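Local coordinates for putative esterase (Uncultured bacterium, PDB 7C4D), which probably hydrolyses carboxylic ester bonds as an esterase of the alpha/beta hydrolase fold, at residues N59-Y71 / K189-I202. Residues are numbered along the deposited sequence; the frame is centred on the assembly and turned at random.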
loop_
_atom_site.group_PDB
_atom_site.type_symbol
_atom_site.label_atom_id
_atom_site.label_comp_id
_atom_site.label_asym_id
_atom_site.label_seq_id
_atom_site.Cartn_x
_atom_site.Cartn_y
_atom_site.Cartn_z
ATOM N N ASN A 59 4.914 1.345 -10.782
ATOM C CA ASN A 59 5.048 2.796 -10.756
ATOM C C ASN A 59 5.679 3.310 -9.457
ATOM O O ASN A 59 5.721 4.520 -9.225
ATOM C CB ASN A 59 3.753 3.539 -11.112
ATOM C CG ASN A 59 3.338 3.345 -12.559
ATOM O OD1 ASN A 59 4.179 3.209 -13.464
ATOM N ND2 ASN A 59 2.035 3.302 -12.787
ATOM N N HIS A 60 6.212 2.390 -8.642
ATOM C CA HIS A 60 6.696 2.723 -7.312
ATOM C C HIS A 60 8.086 2.135 -7.093
ATOM O O HIS A 60 8.408 1.062 -7.605
ATOM C CB HIS A 60 5.719 2.253 -6.213
ATOM C CG HIS A 60 4.462 3.035 -6.114
ATOM N ND1 HIS A 60 3.371 2.788 -6.935
ATOM C CD2 HIS A 60 4.110 4.038 -5.283
ATOM C CE1 HIS A 60 2.402 3.633 -6.615
ATOM N NE2 HIS A 60 2.845 4.434 -5.620
ATOM N N GLY A 61 8.861 2.858 -6.277
ATOM C CA GLY A 61 10.176 2.435 -5.828
ATOM C C GLY A 61 11.074 2.112 -7.022
ATOM O O GLY A 61 11.260 2.941 -7.904
ATOM N N ARG A 62 11.565 0.872 -7.071
ATOM C CA ARG A 62 12.411 0.423 -8.166
ATOM C C ARG A 62 11.635 -0.437 -9.153
ATOM O O ARG A 62 12.251 -1.077 -9.991
ATOM C CB ARG A 62 13.567 -0.427 -7.628
ATOM C CG ARG A 62 14.408 0.269 -6.571
ATOM C CD ARG A 62 15.670 -0.517 -6.352
ATOM N NE ARG A 62 16.709 0.342 -5.826
ATOM C CZ ARG A 62 16.836 0.683 -4.553
ATOM N NH1 ARG A 62 15.982 0.227 -3.656
ATOM N NH2 ARG A 62 17.835 1.461 -4.179
ATOM N N SER A 63 10.300 -0.506 -9.034
ATOM C CA SER A 63 9.555 -1.349 -9.954
ATOM C C SER A 63 9.317 -0.655 -11.314
ATOM O O SER A 63 9.495 0.561 -11.437
ATOM C CB SER A 63 8.298 -1.868 -9.297
ATOM O OG SER A 63 8.506 -3.168 -8.749
ATOM N N PRO A 64 8.974 -1.402 -12.395
ATOM C CA PRO A 64 8.785 -0.808 -13.721
ATOM C C PRO A 64 7.549 0.086 -13.775
ATOM O O PRO A 64 6.610 -0.102 -12.999
ATOM C CB PRO A 64 8.528 -2.005 -14.656
ATOM C CG PRO A 64 8.956 -3.237 -13.897
ATOM C CD PRO A 64 8.839 -2.868 -12.431
ATOM N N HIS A 65 7.574 1.052 -14.700
ATOM C CA HIS A 65 6.518 2.015 -14.932
ATOM C C HIS A 65 5.571 1.471 -15.990
ATOM O O HIS A 65 5.962 0.610 -16.775
ATOM C CB HIS A 65 7.129 3.362 -15.302
ATOM C CG HIS A 65 7.738 4.069 -14.144
ATOM N ND1 HIS A 65 7.806 5.433 -14.080
ATOM C CD2 HIS A 65 8.289 3.607 -12.992
ATOM C CE1 HIS A 65 8.399 5.805 -12.959
ATOM N NE2 HIS A 65 8.714 4.699 -12.277
ATOM N N ALA A 66 4.301 1.900 -15.901
ATOM C CA ALA A 66 3.221 1.605 -16.836
ATOM C C ALA A 66 2.131 2.667 -16.674
ATOM O O ALA A 66 2.171 3.442 -15.727
ATOM C CB ALA A 66 2.702 0.194 -16.655
ATOM N N ASP A 67 1.211 2.751 -17.652
ATOM C CA ASP A 67 0.184 3.788 -17.690
ATOM C C ASP A 67 -1.038 3.338 -16.903
ATOM O O ASP A 67 -1.596 4.123 -16.150
ATOM C CB ASP A 67 -0.226 4.121 -19.126
ATOM C CG ASP A 67 0.907 4.713 -19.948
ATOM O OD1 ASP A 67 1.457 5.758 -19.529
ATOM O OD2 ASP A 67 1.244 4.110 -20.985
ATOM N N ASP A 68 -1.440 2.084 -17.127
ATOM C CA ASP A 68 -2.507 1.435 -16.379
ATOM C C ASP A 68 -1.992 1.042 -14.982
ATOM O O ASP A 68 -0.972 0.354 -14.842
ATOM C CB ASP A 68 -2.979 0.174 -17.107
ATOM C CG ASP A 68 -4.127 -0.505 -16.395
ATOM O OD1 ASP A 68 -4.912 0.216 -15.791
ATOM O OD2 ASP A 68 -4.208 -1.746 -16.442
ATOM N N MET A 69 -2.734 1.485 -13.965
ATOM C CA MET A 69 -2.548 1.139 -12.565
ATOM C C MET A 69 -3.866 0.661 -11.952
ATOM O O MET A 69 -4.150 0.965 -10.799
ATOM C CB MET A 69 -2.194 2.413 -11.796
ATOM C CG MET A 69 -0.761 2.616 -11.601
ATOM S SD MET A 69 -0.599 4.094 -10.624
ATOM C CE MET A 69 -0.604 3.400 -8.971
ATOM N N SER A 70 -4.689 -0.052 -12.720
ATOM C CA SER A 70 -5.932 -0.586 -12.198
ATOM C C SER A 70 -5.603 -1.706 -11.195
ATOM O O SER A 70 -4.506 -2.247 -11.257
ATOM C CB SER A 70 -6.743 -1.090 -13.352
ATOM O OG SER A 70 -6.287 -2.367 -13.765
ATOM N N TYR A 71 -6.560 -2.092 -10.332
ATOM C CA TYR A 71 -6.349 -3.074 -9.288
ATOM C C TYR A 71 -6.243 -4.432 -9.947
ATOM O O TYR A 71 -5.607 -5.354 -9.427
ATOM C CB TYR A 71 -7.445 -3.005 -8.223
ATOM C CG TYR A 71 -7.275 -1.851 -7.264
ATOM C CD1 TYR A 71 -6.125 -1.769 -6.480
ATOM C CD2 TYR A 71 -8.262 -0.889 -7.073
ATOM C CE1 TYR A 71 -5.891 -0.705 -5.635
ATOM C CE2 TYR A 71 -8.080 0.151 -6.170
ATOM C CZ TYR A 71 -6.879 0.242 -5.459
ATOM O OH TYR A 71 -6.576 1.209 -4.541
ATOM N N LYS A 189 11.098 9.101 -8.921
ATOM C CA LYS A 189 11.229 7.714 -9.337
ATOM C C LYS A 189 9.856 7.107 -9.601
ATOM O O LYS A 189 9.781 6.076 -10.261
ATOM C CB LYS A 189 12.031 6.869 -8.340
ATOM C CG LYS A 189 11.448 6.744 -6.943
ATOM C CD LYS A 189 12.524 6.565 -5.901
ATOM C CE LYS A 189 12.046 5.801 -4.692
ATOM N NZ LYS A 189 13.138 5.656 -3.711
ATOM N N ILE A 190 8.802 7.730 -9.057
ATOM C CA ILE A 190 7.414 7.301 -9.249
ATOM C C ILE A 190 6.780 7.915 -10.504
ATOM O O ILE A 190 6.989 9.081 -10.815
ATOM C CB ILE A 190 6.571 7.631 -8.003
ATOM C CG1 ILE A 190 6.768 9.080 -7.555
ATOM C CG2 ILE A 190 6.874 6.650 -6.884
ATOM C CD1 ILE A 190 5.725 9.563 -6.575
ATOM N N ASN A 191 5.916 7.136 -11.162
ATOM C CA ASN A 191 5.163 7.553 -12.337
ATOM C C ASN A 191 3.942 8.378 -11.936
ATOM O O ASN A 191 2.809 7.878 -11.953
ATOM C CB ASN A 191 4.753 6.336 -13.154
ATOM C CG ASN A 191 4.237 6.659 -14.536
ATOM O OD1 ASN A 191 4.024 7.821 -14.861
ATOM N ND2 ASN A 191 4.028 5.624 -15.336
ATOM N N ILE A 192 4.205 9.636 -11.549
ATOM C CA ILE A 192 3.201 10.602 -11.122
ATOM C C ILE A 192 2.102 10.751 -12.182
ATOM O O ILE A 192 0.932 10.914 -11.852
ATOM C CB ILE A 192 3.882 11.942 -10.779
ATOM C CG1 ILE A 192 5.102 11.696 -9.888
ATOM C CG2 ILE A 192 2.910 12.964 -10.203
ATOM C CD1 ILE A 192 5.307 12.699 -8.795
ATOM N N ASP A 193 2.465 10.651 -13.459
ATOM C CA ASP A 193 1.494 10.836 -14.519
ATOM C C ASP A 193 0.472 9.705 -14.513
ATOM O O ASP A 193 -0.736 9.962 -14.617
ATOM C CB ASP A 193 2.140 10.989 -15.902
ATOM C CG ASP A 193 1.133 11.475 -16.935
ATOM O OD1 ASP A 193 0.655 12.627 -16.790
ATOM O OD2 ASP A 193 0.787 10.685 -17.843
ATOM N N SER A 194 0.966 8.462 -14.457
ATOM C CA SER A 194 0.070 7.318 -14.406
ATOM C C SER A 194 -0.812 7.393 -13.155
ATOM O O SER A 194 -2.015 7.125 -13.213
ATOM C CB SER A 194 0.804 5.996 -14.528
ATOM O OG SER A 194 -0.058 4.883 -14.258
ATOM N N ILE A 195 -0.217 7.802 -12.029
ATOM C CA ILE A 195 -0.964 7.908 -10.776
ATOM C C ILE A 195 -2.159 8.859 -10.954
ATOM O O ILE A 195 -3.296 8.491 -10.650
ATOM C CB ILE A 195 -0.047 8.303 -9.593
ATOM C CG1 ILE A 195 0.928 7.190 -9.187
ATOM C CG2 ILE A 195 -0.850 8.786 -8.410
ATOM C CD1 ILE A 195 1.971 7.625 -8.163
ATOM N N GLU A 196 -1.889 10.069 -11.461
ATOM C CA GLU A 196 -2.896 11.099 -11.709
ATOM C C GLU A 196 -4.004 10.578 -12.613
ATOM O O GLU A 196 -5.174 10.735 -12.290
ATOM C CB GLU A 196 -2.300 12.370 -12.307
ATOM C CG GLU A 196 -3.319 13.491 -12.447
ATOM C CD GLU A 196 -2.786 14.854 -12.870
ATOM O OE1 GLU A 196 -2.156 14.931 -13.950
ATOM O OE2 GLU A 196 -3.001 15.840 -12.124
ATOM N N LYS A 197 -3.636 9.918 -13.714
ATOM C CA LYS A 197 -4.628 9.452 -14.666
ATOM C C LYS A 197 -5.203 8.101 -14.242
ATOM O O LYS A 197 -5.793 7.411 -15.084
ATOM C CB LYS A 197 -4.027 9.350 -16.074
ATOM C CG LYS A 197 -3.489 10.660 -16.644
ATOM C CD LYS A 197 -3.147 10.584 -18.110
ATOM C CE LYS A 197 -2.704 11.921 -18.657
ATOM N NZ LYS A 197 -3.172 12.106 -20.049
ATOM N N ASN A 198 -5.006 7.717 -12.965
ATOM C CA ASN A 198 -5.615 6.502 -12.445
ATOM C C ASN A 198 -6.293 6.735 -11.092
ATOM O O ASN A 198 -6.681 5.757 -10.436
ATOM C CB ASN A 198 -4.616 5.347 -12.279
ATOM C CG ASN A 198 -4.215 4.690 -13.572
ATOM O OD1 ASN A 198 -4.763 3.649 -13.948
ATOM N ND2 ASN A 198 -3.254 5.308 -14.248
ATOM N N ILE A 199 -6.431 8.002 -10.674
ATOM C CA ILE A 199 -7.006 8.314 -9.366
ATOM C C ILE A 199 -8.420 7.745 -9.171
ATOM O O ILE A 199 -8.817 7.421 -8.058
ATOM C CB ILE A 199 -6.929 9.821 -9.037
ATOM C CG1 ILE A 199 -7.088 10.083 -7.535
ATOM C CG2 ILE A 199 -7.912 10.643 -9.870
ATOM C CD1 ILE A 199 -5.887 9.675 -6.686
ATOM N N ILE A 200 -9.206 7.637 -10.239
ATOM C CA ILE A 200 -10.535 7.061 -10.123
ATOM C C ILE A 200 -10.421 5.546 -9.881
ATOM O O ILE A 200 -11.172 4.981 -9.089
ATOM C CB ILE A 200 -11.384 7.438 -11.369
ATOM C CG1 ILE A 200 -11.682 8.940 -11.436
ATOM C CG2 ILE A 200 -12.655 6.598 -11.504
ATOM C CD1 ILE A 200 -12.176 9.528 -10.133
ATOM N N ASN A 201 -9.530 4.889 -10.636
ATOM C CA ASN A 201 -9.209 3.474 -10.520
ATOM C C ASN A 201 -8.768 3.139 -9.094
ATOM O O ASN A 201 -9.137 2.091 -8.558
ATOM C CB ASN A 201 -8.105 3.073 -11.503
ATOM C CG ASN A 201 -8.618 2.765 -12.888
ATOM O OD1 ASN A 201 -9.814 2.815 -13.127
ATOM N ND2 ASN A 201 -7.726 2.427 -13.802
ATOM N N ILE A 202 -8.009 4.060 -8.502
ATOM C CA ILE A 202 -7.324 3.830 -7.244
ATOM C C ILE A 202 -8.328 3.981 -6.100
ATOM O O ILE A 202 -8.221 3.262 -5.099
ATOM C CB ILE A 202 -6.102 4.764 -7.132
ATOM C CG1 ILE A 202 -4.964 4.330 -8.061
ATOM C CG2 ILE A 202 -5.607 4.916 -5.694
ATOM C CD1 ILE A 202 -3.826 5.339 -8.086
HETATM O O HOH W 1 -8.726 -0.014 -10.442
#
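Asp67 O takes two donors from 189-202: Ser194 OG at 2.6 Å, from above its carbonyl plane, and Asn198 ND2 at 2.8 Å, nearly in line with the C=O bond (165°). Asn198 OD1 in turn accepts Met69 N (3.0 Å) from above the amide plane, so one side chain grips both a C=O and an N-H of the loop, a worked example of asparagines fastening a loop that lacks regular structure. Asn201 ND2 meets that OD1 from the other face; bonds at both ends should hold the amide's rotation. Farther along, Asn59 OD1 accepts Asn191 ND2 (3.1 Å) with the two amide planes nearly perpendicular, while Ala66 N also donates to it. His65 lies almost parallel to the Asn191 amide, and its NE2 donates in the ring plane to Lys189 O (2.7 Å). On the buried side of these polar links Met69 sets SD against Ile195 CG1 (3.7 Å), and the bend at chi3 (91°) turns CE toward Ile202 CD1. Tyr71 OH donates in the carbonyl plane to a lone pair of Ile202 O (2.7 Å); its ring also meets Trp104. In the second shell, Asn191 OD1 caps Ser194 N. The contact thus joins the loop after strand 51-55 to short helices inserted between core strands 113-119 and 217-222, where alpha/beta hydrolases commonly carry a lid, consistent with that role here.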